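Local coordinates for mannonate dehydratase (Streptococcus suis, PDB 3BDK), which probably catalyses the dehydration of D-mannonate to 2-dehydro-3-deoxy-D-gluconate, using manganese or ferrous iron as cofactor, at residues 183-186 with 187-191; 192-195 with 196-199; 363-367 with 368-372. All blocks are in the same frame, centred on the assembly; numbering follows the deposited sequence.

Overall arrangement
Contacts 1 and 2 are neighbours in chain and in space: their centres lie 12 Å apart, one at the turn between helix 176-187 and helix 191-210, the other in the first turns of the second helix. They meet directly where Tyr185 CE2 approaches Leu194 CD1 at 4.2 Å. Contact 3, at the end of helix 348-368, lies on the opposite side of the chain's centre, 49 Å from contact 1 and 42 Å from contact 2 between centres, and beside the second subunit. The Tyr185 side chain of contact 1 is about 13 Å from the bound D-mannose, whose pocket includes the manganese ligand His219.

Contact 1: residues 183-186 with 187-191; sequences ENYR and QNISE
The Tyr185 ring receives Ile189 at a slant: CB of Ile189 lies 3.9 Å from Tyr185 CD2, an apolar contact between residues four apart. Two further pairs of planar groups meet along the same turn. The amides of Asn184 and Asn188 are turned 56° against each other, with their side chains crossing at about a right angle, and Asn184 OD1 stands 3.5 Å from Asn188 OD1. Asn184 CG lies opposite its backbone N and beside the carbonyl carbon, which brings the amide to Asn188 and Ile189. The other branch of the Asn184 amide, ND2, meets the tip of Ile189 obliquely, 3.7 Å from CD1, and donates a hydrogen bond to OE1 of Gln94. Glu183 and Gln187 extend side by side in the same direction; their carboxylate and amide planes differ by 26°, but OE2 of Glu183 and NE2 of Gln187 remain 4.0 Å apart, so the evidence supports packing alone.

Gln187 N closes a regular helical bond on Glu183 O (2.9 Å, nearly straight at 168°). One residue on, the pattern forks: Asn184 O accepts from Asn188 N at 2.8 Å and from Ile189 N at 3.2 Å, the donors arriving from opposite faces of the carbonyl plane. The latter, a five-residue span, closes the last turn before the chain leaves helical geometry at Ile189.

Outside the turn, Tyr185 OH bonds to Glu90 and Arg186 NE to the carbonyl of Phe228. Beyond Ile189, Ser190 takes the N-cap position of helix 191-210, and its N is held by Asp193 OD1, one of the two bonds that define a capping box. The arrangement is a short helix-to-helix junction, a helical C-terminus running into an N-cap, on the surface of this xylose isomerase-like TIM barrel.

Contact 2: residues 192-195 with 196-199; sequences EDLW and ANLE
Trp195 and Leu198, three residues apart on helix 191-210, lie side by side and point the same way. Followed outward, Trp195 CB lies 3.1 Å from N of its sequence neighbour Ala196, and CG sits beside the backbone N of Trp195 (chi1 -84°). The six-membered ring then carries the contact: CE3 and CZ3 of Trp195 each stand 4.1 Å from Leu198 CD2. Beyond the two segments the indole also takes part in a cation-pi interaction with Arg242, whose NH2 forms a salt bridge with Glu192 OE2; a single arginine therefore engages two side chains three residues apart, about one helical turn.

Leu198 is brought alongside by its own first torsion, which sets CG opposite the backbone N at 173°. Its CB rests close to the carbonyl oxygens of Trp195 and Leu194.

On another flank of the helix Asn197 folds back over the preceding turn. Its CG lies 3.1 Å from Asp193 O; since OD1 is an acceptor like that carbonyl, their closeness is no hydrogen bond, and the amide's donor, ND2, is used instead on the carbonyl of Lys93. Regular helical bonds underlie all of this: Ala196 N to Glu192 O (2.9 Å), Asn197 N to Asp193 O (2.8 Å) and Glu199 N to Trp195 O (2.8 Å). For Leu198 N on Leu194 O (3.1 Å) the donor stands well above the carbonyl plane, 36° out of it.

Helix 191-210 leads into strand 215-218, which is parallel to and beside strand 120-123 in the barrel sheet. The buried side of helix 191-210 packs on helix 237-245, Trp195 touching Ala239 and Leu198 touching Phe243, while Phe125 and Leu246 from adjoining loops also reach Leu198.

Contact 3: residues 363-367 with 368-372; sequences ANMRA and AGKTP
Pro372 lies over one face of the Arg366 guanidinium group, its CD 3.5 Å above the plane and displaced toward the rim; the two side chains cross at about a right angle. At the far end of the arginine, NH1 reaches CB and CG2 of Thr371, both at 3.5 Å. Met365 provides the apolar counterpart: its CB is 3.8 Å from Pro372 CD, while bends at chi2 (-83°) and chi3 carry CE back to Lys370 CB, 3.4 Å away.

These meetings depend on a reversal of the chain where helix 348-368, the last helix of this TIM-barrel chain, ends. Ala368 N still bonds to Asn364 O at 2.9 Å, and Gly369 N to Met365 O at 3.0 Å, this donor lying in the carbonyl plane. The helix C-terminus is ended by a glycine at the C' position: Gly369 has a positive phi of 141°, which a side chain would hinder, and residues 370-372 fold back along the helix.

Further out, Lys370 NZ forms a salt bridge with Asp322, and Met365 packs on Val319 of helix 311-320. Ala363 and Asn364 touch Ala363 of the second subunit, and Arg366 touches Asn312 of that subunit.

Contact 1: residues 183-186 with 187-191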
loop_
_atom_site.group_PDB
_atom_site.type_symbol
_atom_site.label_atom_id
_atom_site.label_comp_id
_atom_site.label_asym_id
_atom_site.label_seq_id
_atom_site.Cartn_x
_atom_site.Cartn_y
_atom_site.Cartn_z
ATOM N N GLU A 183 39.640 -14.535 -9.852
ATOM C CA GLU A 183 40.670 -14.777 -10.875
ATOM C C GLU A 183 40.206 -15.781 -11.938
ATOM O O GLU A 183 40.330 -15.503 -13.148
ATOM C CB GLU A 183 42.019 -15.176 -10.261
ATOM C CG GLU A 183 42.532 -14.167 -9.216
ATOM C CD GLU A 183 44.051 -14.200 -8.993
ATOM O OE1 GLU A 183 44.538 -13.418 -8.126
ATOM O OE2 GLU A 183 44.755 -14.988 -9.681
ATOM N N ASN A 184 39.639 -16.909 -11.499
ATOM C CA ASN A 184 39.147 -17.929 -12.430
ATOM C C ASN A 184 38.099 -17.409 -13.427
ATOM O O ASN A 184 38.291 -17.536 -14.624
ATOM C CB ASN A 184 38.676 -19.205 -11.709
ATOM C CG ASN A 184 38.428 -20.380 -12.678
ATOM O OD1 ASN A 184 39.315 -20.784 -13.433
ATOM N ND2 ASN A 184 37.215 -20.916 -12.658
ATOM N N TYR A 185 37.020 -16.809 -12.921
ATOM C CA TYR A 185 35.958 -16.176 -13.737
ATOM C C TYR A 185 36.484 -15.103 -14.688
ATOM O O TYR A 185 36.134 -15.091 -15.877
ATOM C CB TYR A 185 34.897 -15.543 -12.836
ATOM C CG TYR A 185 33.797 -16.469 -12.375
ATOM C CD1 TYR A 185 33.567 -16.690 -11.018
ATOM C CD2 TYR A 185 32.972 -17.118 -13.289
ATOM C CE1 TYR A 185 32.555 -17.540 -10.593
ATOM C CE2 TYR A 185 31.969 -17.971 -12.868
ATOM C CZ TYR A 185 31.762 -18.172 -11.524
ATOM O OH TYR A 185 30.750 -19.013 -11.112
ATOM N N ARG A 186 37.316 -14.205 -14.167
ATOM C CA ARG A 186 37.894 -13.111 -14.965
ATOM C C ARG A 186 38.709 -13.622 -16.128
ATOM O O ARG A 186 38.439 -13.298 -17.277
ATOM C CB ARG A 186 38.790 -12.220 -14.107
ATOM C CG ARG A 186 38.042 -11.333 -13.145
ATOM C CD ARG A 186 38.995 -10.410 -12.457
ATOM N NE ARG A 186 38.298 -9.457 -11.612
ATOM C CZ ARG A 186 38.874 -8.739 -10.659
ATOM N NH1 ARG A 186 40.168 -8.865 -10.411
ATOM N NH2 ARG A 186 38.147 -7.888 -9.946
ATOM N N GLN A 187 39.700 -14.445 -15.818
ATOM C CA GLN A 187 40.673 -14.910 -16.821
ATOM C C GLN A 187 40.210 -16.095 -17.669
ATOM O O GLN A 187 40.509 -16.157 -18.863
ATOM C CB GLN A 187 41.985 -15.274 -16.140
ATOM C CG GLN A 187 42.563 -14.162 -15.324
ATOM C CD GLN A 187 43.811 -14.587 -14.602
ATOM O OE1 GLN A 187 44.554 -15.445 -15.078
ATOM N NE2 GLN A 187 44.066 -13.972 -13.447
ATOM N N ASN A 188 39.467 -17.014 -17.061
ATOM C CA ASN A 188 39.224 -18.307 -17.697
ATOM C C ASN A 188 37.796 -18.612 -18.136
ATOM O O ASN A 188 37.605 -19.331 -19.115
ATOM C CB ASN A 188 39.834 -19.435 -16.847
ATOM C CG ASN A 188 41.339 -19.213 -16.573
ATOM O OD1 ASN A 188 41.811 -19.317 -15.431
ATOM N ND2 ASN A 188 42.083 -18.892 -17.621
ATOM N N ILE A 189 36.797 -18.041 -17.461
ATOM C CA ILE A 189 35.384 -18.287 -17.823
ATOM C C ILE A 189 34.767 -17.101 -18.580
ATOM O O ILE A 189 34.575 -16.026 -18.013
ATOM C CB ILE A 189 34.488 -18.596 -16.586
ATOM C CG1 ILE A 189 35.218 -19.442 -15.527
ATOM C CG2 ILE A 189 33.164 -19.207 -17.020
ATOM C CD1 ILE A 189 35.265 -20.938 -15.790
ATOM N N SER A 190 34.451 -17.304 -19.851
ATOM C CA SER A 190 33.834 -16.261 -20.661
ATOM C C SER A 190 32.316 -16.426 -20.702
ATOM O O SER A 190 31.768 -17.405 -20.192
ATOM C CB SER A 190 34.385 -16.309 -22.077
ATOM O OG SER A 190 34.149 -17.586 -22.625
ATOM N N GLU A 191 31.628 -15.469 -21.311
ATOM C CA GLU A 191 30.164 -15.530 -21.337
ATOM C C GLU A 191 29.690 -16.864 -21.897
ATOM O O GLU A 191 28.935 -17.576 -21.234
ATOM C CB GLU A 191 29.562 -14.343 -22.088
ATOM C CG GLU A 191 29.843 -12.994 -21.404
ATOM C CD GLU A 191 29.001 -11.843 -21.939
ATOM O OE1 GLU A 191 28.079 -12.078 -22.746
ATOM O OE2 GLU A 191 29.244 -10.686 -21.536
#

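Contact 2: residues 192-195 with 196-199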
loop_
_atom_site.group_PDB
_atom_site.type_symbol
_atom_site.label_atom_id
_atom_site.label_comp_id
_atom_site.label_asym_id
_atom_site.label_seq_id
_atom_site.Cartn_x
_atom_site.Cartn_y
_atom_site.Cartn_z
ATOM N N GLU A 192 30.176 -17.224 -23.084
ATOM C CA GLU A 192 29.831 -18.492 -23.714
ATOM C C GLU A 192 30.142 -19.703 -22.832
ATOM O O GLU A 192 29.388 -20.681 -22.821
ATOM C CB GLU A 192 30.493 -18.624 -25.082
ATOM C CG GLU A 192 29.917 -17.693 -26.150
ATOM C CD GLU A 192 28.467 -18.005 -26.525
ATOM O OE1 GLU A 192 28.061 -19.198 -26.508
ATOM O OE2 GLU A 192 27.729 -17.044 -26.845
ATOM N N ASP A 193 31.236 -19.639 -22.089
ATOM C CA ASP A 193 31.550 -20.697 -21.138
ATOM C C ASP A 193 30.425 -20.839 -20.116
ATOM O O ASP A 193 30.012 -21.972 -19.781
ATOM C CB ASP A 193 32.856 -20.412 -20.397
ATOM C CG ASP A 193 34.051 -20.492 -21.290
ATOM O OD1 ASP A 193 35.146 -20.061 -20.868
ATOM O OD2 ASP A 193 33.903 -20.994 -22.417
ATOM N N LEU A 194 29.948 -19.684 -19.623
ATOM C CA LEU A 194 28.921 -19.633 -18.586
ATOM C C LEU A 194 27.572 -20.007 -19.166
ATOM O O LEU A 194 26.743 -20.585 -18.475
ATOM C CB LEU A 194 28.856 -18.254 -17.935
ATOM C CG LEU A 194 28.116 -18.164 -16.599
ATOM C CD1 LEU A 194 28.895 -18.893 -15.507
ATOM C CD2 LEU A 194 27.896 -16.740 -16.215
ATOM N N TRP A 195 27.343 -19.682 -20.431
ATOM C CA TRP A 195 26.161 -20.211 -21.109
ATOM C C TRP A 195 26.220 -21.734 -21.100
ATOM O O TRP A 195 25.285 -22.383 -20.659
ATOM C CB TRP A 195 26.010 -19.658 -22.534
ATOM C CG TRP A 195 25.317 -18.313 -22.592
ATOM C CD1 TRP A 195 25.875 -17.125 -22.950
ATOM C CD2 TRP A 195 23.937 -18.029 -22.283
ATOM N NE1 TRP A 195 24.935 -16.125 -22.892
ATOM C CE2 TRP A 195 23.742 -16.652 -22.477
ATOM C CE3 TRP A 195 22.851 -18.808 -21.858
ATOM C CZ2 TRP A 195 22.509 -16.034 -22.265
ATOM C CZ3 TRP A 195 21.621 -18.191 -21.646
ATOM C CH2 TRP A 195 21.459 -16.825 -21.848
ATOM N N ALA A 196 27.357 -22.282 -21.525
ATOM C CA ALA A 196 27.605 -23.728 -21.529
ATOM C C ALA A 196 27.454 -24.382 -20.156
ATOM O O ALA A 196 26.903 -25.469 -20.042
ATOM C CB ALA A 196 28.985 -24.028 -22.101
ATOM N N ASN A 197 27.957 -23.731 -19.119
ATOM C CA ASN A 197 27.828 -24.280 -17.799
ATOM C C ASN A 197 26.363 -24.357 -17.383
ATOM O O ASN A 197 25.950 -25.323 -16.720
ATOM C CB ASN A 197 28.672 -23.483 -16.820
ATOM C CG ASN A 197 30.155 -23.561 -17.150
ATOM O OD1 ASN A 197 30.569 -24.346 -17.997
ATOM N ND2 ASN A 197 30.958 -22.751 -16.482
ATOM N N LEU A 198 25.580 -23.369 -17.819
ATOM C CA LEU A 198 24.171 -23.272 -17.487
ATOM C C LEU A 198 23.375 -24.284 -18.262
ATOM O O LEU A 198 22.500 -24.946 -17.709
ATOM C CB LEU A 198 23.622 -21.870 -17.787
ATOM C CG LEU A 198 22.103 -21.627 -17.642
ATOM C CD1 LEU A 198 21.612 -21.830 -16.207
ATOM C CD2 LEU A 198 21.728 -20.241 -18.132
ATOM N N GLU A 199 23.656 -24.384 -19.553
ATOM C CA GLU A 199 22.957 -25.326 -20.393
ATOM C C GLU A 199 23.101 -26.750 -19.849
ATOM O O GLU A 199 22.123 -27.494 -19.767
ATOM C CB GLU A 199 23.478 -25.239 -21.809
ATOM C CG GLU A 199 22.497 -25.805 -22.823
ATOM C CD GLU A 199 23.145 -26.066 -24.148
ATOM O OE1 GLU A 199 24.104 -25.326 -24.480
ATOM O OE2 GLU A 199 22.708 -27.019 -24.839
#

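Contact 3: residues 363-367 with 368-372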
loop_
_atom_site.group_PDB
_atom_site.type_symbol
_atom_site.label_atom_id
_atom_site.label_comp_id
_atom_site.label_asym_id
_atom_site.label_seq_id
_atom_site.Cartn_x
_atom_site.Cartn_y
_atom_site.Cartn_z
ATOM N N ALA A 363 -7.888 -2.772 -9.732
ATOM C CA ALA A 363 -8.356 -1.740 -10.644
ATOM C C ALA A 363 -8.306 -2.231 -12.080
ATOM O O ALA A 363 -9.290 -2.090 -12.808
ATOM C CB ALA A 363 -7.597 -0.442 -10.470
ATOM N N ASN A 364 -7.180 -2.835 -12.475
ATOM C CA ASN A 364 -7.012 -3.289 -13.860
ATOM C C ASN A 364 -7.927 -4.449 -14.203
ATOM O O ASN A 364 -8.460 -4.515 -15.312
ATOM C CB ASN A 364 -5.569 -3.646 -14.166
ATOM C CG ASN A 364 -4.760 -2.448 -14.539
ATOM O OD1 ASN A 364 -5.139 -1.686 -15.423
ATOM N ND2 ASN A 364 -3.630 -2.263 -13.859
ATOM N N MET A 365 -8.116 -5.347 -13.241
ATOM C CA MET A 365 -9.098 -6.408 -13.388
ATOM C C MET A 365 -10.458 -5.833 -13.794
ATOM O O MET A 365 -10.902 -6.057 -14.917
ATOM C CB MET A 365 -9.173 -7.249 -12.122
ATOM C CG MET A 365 -7.955 -8.147 -11.933
ATOM S SD MET A 365 -7.963 -9.735 -12.832
ATOM C CE MET A 365 -8.096 -9.225 -14.525
ATOM N N ARG A 366 -11.081 -5.047 -12.919
ATOM C CA ARG A 366 -12.409 -4.476 -13.194
ATOM C C ARG A 366 -12.446 -3.682 -14.491
ATOM O O ARG A 366 -13.450 -3.677 -15.195
ATOM C CB ARG A 366 -12.883 -3.576 -12.039
ATOM C CG ARG A 366 -12.887 -4.230 -10.655
ATOM C CD ARG A 366 -13.994 -5.250 -10.520
ATOM N NE ARG A 366 -14.272 -5.556 -9.120
ATOM C CZ ARG A 366 -14.946 -6.622 -8.690
ATOM N NH1 ARG A 366 -15.415 -7.527 -9.547
ATOM N NH2 ARG A 366 -15.147 -6.784 -7.389
ATOM N N ALA A 367 -11.354 -2.996 -14.796
ATOM C CA ALA A 367 -11.281 -2.205 -16.004
ATOM C C ALA A 367 -11.338 -3.117 -17.227
ATOM O O ALA A 367 -11.876 -2.731 -18.275
ATOM C CB ALA A 367 -10.020 -1.363 -16.017
ATOM N N ALA A 368 -10.783 -4.323 -17.089
ATOM C CA ALA A 368 -10.907 -5.343 -18.136
ATOM C C ALA A 368 -12.372 -5.792 -18.252
ATOM O O ALA A 368 -12.990 -5.672 -19.319
ATOM C CB ALA A 368 -9.985 -6.545 -17.853
ATOM N N GLY A 369 -12.905 -6.264 -17.127
ATOM C CA GLY A 369 -14.224 -6.862 -17.037
ATOM C C GLY A 369 -14.140 -8.042 -16.089
ATOM O O GLY A 369 -15.153 -8.542 -15.615
ATOM N N LYS A 370 -12.922 -8.493 -15.811
ATOM C CA LYS A 370 -12.714 -9.614 -14.889
ATOM C C LYS A 370 -12.950 -9.199 -13.445
ATOM O O LYS A 370 -13.092 -8.014 -13.149
ATOM C CB LYS A 370 -11.317 -10.228 -15.066
ATOM C CG LYS A 370 -11.310 -11.521 -15.875
ATOM C CD LYS A 370 -9.985 -11.752 -16.599
ATOM C CE LYS A 370 -9.930 -10.982 -17.926
ATOM N NZ LYS A 370 -8.640 -11.212 -18.636
ATOM N N THR A 371 -12.994 -10.196 -12.563
ATOM C CA THR A 371 -13.316 -9.998 -11.162
ATOM C C THR A 371 -12.138 -10.517 -10.337
ATOM O O THR A 371 -11.831 -11.709 -10.395
ATOM C CB THR A 371 -14.696 -10.697 -10.750
ATOM O OG1 THR A 371 -14.576 -12.131 -10.746
ATOM C CG2 THR A 371 -15.850 -10.303 -11.694
ATOM N N PRO A 372 -11.451 -9.622 -9.586
ATOM C CA PRO A 372 -10.261 -9.946 -8.778
ATOM C C PRO A 372 -10.513 -10.966 -7.689
ATOM O O PRO A 372 -11.609 -11.510 -7.605
ATOM C CB PRO A 372 -9.895 -8.606 -8.141
ATOM C CG PRO A 372 -11.138 -7.806 -8.212
ATOM C CD PRO A 372 -11.781 -8.191 -9.490
#